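Local coordinates for pesticidial crystal protein CRY2AA (Bacillus thuringiensis serovar kurstaki, PDB 1I5P) that binds midgut epithelial cells of dipteran and lepidopteran larvae and promotes their colloid-osmotic lysis, at residues V340-I351 against R424-V432. Sequence-based numbering, arbitrary orientation.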
loop_
_atom_site.group_PDB
_atom_site.type_symbol
_atom_site.label_atom_id
_atom_site.label_comp_id
_atom_site.label_asym_id
_atom_site.label_seq_id
_atom_site.Cartn_x
_atom_site.Cartn_y
_atom_site.Cartn_z
ATOM N N VAL A 340 4.396 -6.855 20.183
ATOM C CA VAL A 340 3.086 -6.550 19.627
ATOM C C VAL A 340 2.141 -7.727 19.863
ATOM O O VAL A 340 2.545 -8.890 19.750
ATOM C CB VAL A 340 3.198 -6.262 18.117
ATOM C CG1 VAL A 340 1.834 -5.936 17.539
ATOM C CG2 VAL A 340 4.171 -5.103 17.888
ATOM N N ASN A 341 0.891 -7.418 20.192
ATOM C CA ASN A 341 -0.106 -8.446 20.475
ATOM C C ASN A 341 -1.239 -8.476 19.456
ATOM O O ASN A 341 -1.611 -7.446 18.888
ATOM C CB ASN A 341 -0.679 -8.236 21.878
ATOM C CG ASN A 341 0.405 -8.144 22.933
ATOM O OD1 ASN A 341 1.291 -8.998 23.004
ATOM N ND2 ASN A 341 0.342 -7.106 23.761
ATOM N N TYR A 342 -1.789 -9.667 19.238
ATOM C CA TYR A 342 -2.869 -9.850 18.269
ATOM C C TYR A 342 -3.973 -10.772 18.790
ATOM O O TYR A 342 -3.808 -11.468 19.799
ATOM C CB TYR A 342 -2.317 -10.445 16.966
ATOM C CG TYR A 342 -1.101 -9.742 16.399
ATOM C CD1 TYR A 342 0.169 -9.959 16.934
ATOM C CD2 TYR A 342 -1.220 -8.866 15.317
ATOM C CE1 TYR A 342 1.293 -9.322 16.408
ATOM C CE2 TYR A 342 -0.103 -8.219 14.785
ATOM C CZ TYR A 342 1.152 -8.454 15.338
ATOM O OH TYR A 342 2.258 -7.807 14.829
ATOM N N SER A 343 -5.096 -10.769 18.079
ATOM C CA SER A 343 -6.233 -11.612 18.421
ATOM C C SER A 343 -5.784 -13.061 18.316
ATOM O O SER A 343 -4.896 -13.383 17.521
ATOM C CB SER A 343 -7.383 -11.373 17.446
ATOM O OG SER A 343 -7.842 -10.035 17.507
ATOM N N GLY A 344 -6.396 -13.926 19.116
ATOM C CA GLY A 344 -6.037 -15.333 19.092
ATOM C C GLY A 344 -4.889 -15.621 20.034
ATOM O O GLY A 344 -4.385 -16.744 20.087
ATOM N N GLY A 345 -4.472 -14.600 20.774
ATOM C CA GLY A 345 -3.385 -14.759 21.720
ATOM C C GLY A 345 -2.014 -14.751 21.078
ATOM O O GLY A 345 -1.018 -15.056 21.730
ATOM N N VAL A 346 -1.953 -14.396 19.801
ATOM C CA VAL A 346 -0.688 -14.356 19.087
ATOM C C VAL A 346 0.126 -13.086 19.387
ATOM O O VAL A 346 -0.429 -12.032 19.682
ATOM C CB VAL A 346 -0.940 -14.469 17.557
ATOM C CG1 VAL A 346 0.334 -14.200 16.783
ATOM C CG2 VAL A 346 -1.469 -15.862 17.228
ATOM N N SER A 347 1.449 -13.210 19.338
ATOM C CA SER A 347 2.345 -12.082 19.573
ATOM C C SER A 347 3.499 -12.116 18.584
ATOM O O SER A 347 3.792 -13.154 17.991
ATOM C CB SER A 347 2.918 -12.112 20.995
ATOM O OG SER A 347 1.964 -11.703 21.953
ATOM N N SER A 348 4.138 -10.966 18.401
ATOM C CA SER A 348 5.287 -10.866 17.516
ATOM C C SER A 348 6.482 -11.297 18.352
ATOM O O SER A 348 6.328 -11.820 19.455
ATOM C CB SER A 348 5.503 -9.419 17.088
ATOM O OG SER A 348 5.935 -8.642 18.195
ATOM N N GLY A 349 7.678 -11.071 17.827
ATOM C CA GLY A 349 8.858 -11.411 18.585
ATOM C C GLY A 349 9.119 -10.229 19.491
ATOM O O GLY A 349 8.499 -9.176 19.340
ATOM N N LEU A 350 10.016 -10.392 20.451
ATOM C CA LEU A 350 10.326 -9.287 21.339
ATOM C C LEU A 350 11.190 -8.286 20.595
ATOM O O LEU A 350 11.921 -8.643 19.672
ATOM C CB LEU A 350 11.070 -9.781 22.577
ATOM C CG LEU A 350 10.206 -10.363 23.695
ATOM C CD1 LEU A 350 11.047 -11.286 24.571
ATOM C CD2 LEU A 350 9.606 -9.229 24.510
ATOM N N ILE A 351 11.088 -7.026 20.988
ATOM C CA ILE A 351 11.884 -5.980 20.373
ATOM C C ILE A 351 12.645 -5.333 21.513
ATOM O O ILE A 351 12.052 -4.953 22.522
ATOM C CB ILE A 351 10.995 -4.934 19.688
ATOM C CG1 ILE A 351 10.064 -5.628 18.695
ATOM C CG2 ILE A 351 11.863 -3.908 18.965
ATOM C CD1 ILE A 351 8.756 -4.910 18.479
ATOM N N ARG A 424 -2.646 -1.324 10.602
ATOM C CA ARG A 424 -3.007 -2.732 10.684
ATOM C C ARG A 424 -1.934 -3.607 11.316
ATOM O O ARG A 424 -2.149 -4.794 11.546
ATOM C CB ARG A 424 -3.365 -3.266 9.298
ATOM C CG ARG A 424 -4.657 -2.674 8.737
ATOM C CD ARG A 424 -5.843 -2.943 9.655
ATOM N NE ARG A 424 -7.065 -2.336 9.136
ATOM C CZ ARG A 424 -8.210 -2.257 9.805
ATOM N NH1 ARG A 424 -8.304 -2.752 11.034
ATOM N NH2 ARG A 424 -9.257 -1.666 9.248
ATOM N N ASN A 425 -0.772 -3.030 11.585
ATOM C CA ASN A 425 0.288 -3.784 12.236
ATOM C C ASN A 425 1.294 -2.844 12.871
ATOM O O ASN A 425 1.414 -1.682 12.479
ATOM C CB ASN A 425 1.002 -4.721 11.252
ATOM C CG ASN A 425 1.779 -5.830 11.962
ATOM O OD1 ASN A 425 1.571 -6.085 13.145
ATOM N ND2 ASN A 425 2.666 -6.498 11.237
ATOM N N ILE A 426 2.000 -3.349 13.875
ATOM C CA ILE A 426 3.023 -2.577 14.561
ATOM C C ILE A 426 4.256 -3.460 14.660
ATOM O O ILE A 426 4.156 -4.676 14.822
ATOM C CB ILE A 426 2.580 -2.167 15.982
ATOM C CG1 ILE A 426 1.419 -1.169 15.895
ATOM C CG2 ILE A 426 3.749 -1.546 16.737
ATOM C CD1 ILE A 426 0.791 -0.830 17.233
ATOM N N SER A 427 5.423 -2.847 14.534
ATOM C CA SER A 427 6.667 -3.579 14.635
ATOM C C SER A 427 7.649 -2.647 15.314
ATOM O O SER A 427 7.248 -1.703 15.989
ATOM C CB SER A 427 7.170 -3.975 13.246
ATOM O OG SER A 427 8.235 -4.905 13.334
ATOM N N GLY A 428 8.935 -2.903 15.136
ATOM C CA GLY A 428 9.927 -2.052 15.758
ATOM C C GLY A 428 11.316 -2.628 15.618
ATOM O O GLY A 428 11.488 -3.758 15.155
ATOM N N VAL A 429 12.308 -1.839 16.011
ATOM C CA VAL A 429 13.693 -2.273 15.944
ATOM C C VAL A 429 14.440 -1.817 17.189
ATOM O O VAL A 429 14.038 -0.858 17.851
ATOM C CB VAL A 429 14.418 -1.701 14.701
ATOM C CG1 VAL A 429 13.746 -2.197 13.433
ATOM C CG2 VAL A 429 14.415 -0.179 14.740
ATOM N N PRO A 430 15.517 -2.530 17.549
ATOM C CA PRO A 430 16.295 -2.141 18.728
ATOM C C PRO A 430 17.257 -1.035 18.281
ATOM O O PRO A 430 17.327 -0.723 17.089
ATOM C CB PRO A 430 17.031 -3.426 19.081
ATOM C CG PRO A 430 17.331 -3.980 17.727
ATOM C CD PRO A 430 15.978 -3.831 17.036
ATOM N N LEU A 431 18.009 -0.457 19.213
ATOM C CA LEU A 431 18.947 0.603 18.854
ATOM C C LEU A 431 19.877 0.148 17.732
ATOM O O LEU A 431 20.140 0.891 16.786
ATOM C CB LEU A 431 19.775 1.032 20.069
ATOM C CG LEU A 431 20.794 2.155 19.815
ATOM C CD1 LEU A 431 20.075 3.411 19.345
ATOM C CD2 LEU A 431 21.583 2.434 21.091
ATOM N N VAL A 432 20.363 -1.082 17.832
ATOM C CA VAL A 432 21.260 -1.627 16.820
ATOM C C VAL A 432 20.846 -3.039 16.434
ATOM O O VAL A 432 20.764 -3.926 17.288
ATOM C CB VAL A 432 22.727 -1.677 17.324
ATOM C CG1 VAL A 432 23.642 -2.159 16.208
ATOM C CG2 VAL A 432 23.166 -0.306 17.816
HETATM O O HOH W 1 4.951 -7.180 14.206
#
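Val340, Tyr342 and Ile351 reach from one sheet of the beta-prism domain onto a strand of another, the packing of sheet on sheet that builds this middle domain of a delta-endotoxin. Strand 340-342 and strand 424-430 run nearly antiparallel, with their axes 7.7 Å apart. Side chains and one water join them. Val340 puts CG2 over the Ile426 peptide, 3.1 Å from Ile426 O. The same methyl lies 3.8 Å from Ile426 CG2. Leu308 of strand 308-321 touches both residues and extends this apolar patch. Tyr342 is the polar link. Its CG stands anti to the carbonyl carbon (chi1 -50°), and the ring reaches across to strand 424-430. Tyr342 OH donates a short 2.5 Å bond to Asn425 OD1. The hydroxyl approaches one lone pair of OD1 in the carbonyl plane, and the angle at OD1 between Asn425 CG and the hydroxyl oxygen is 138°. OD1 lies at the ring edge, and ring and amide planes are 55° apart. A water donates to both Tyr342 OH and, at 2.7 Å, Ile426 O. The amide is held from its other end too, because Asn425 ND2 bonds to Val302 O. Asn425 also belongs, with Arg424, to a classic beta bulge opposite Val467. After the turn, Ser348 OG accepts a bond from Val340 N and Ser348 N donates to Val340 O, tying the returning chain to the strand. Ser348 OG also donates locally to Gly349 O. Ile351 then packs on bare backbone. Its CG2 sits 3.6 Å from Gly428 C, and its CD1 approaches Gly428 N at 3.9 Å.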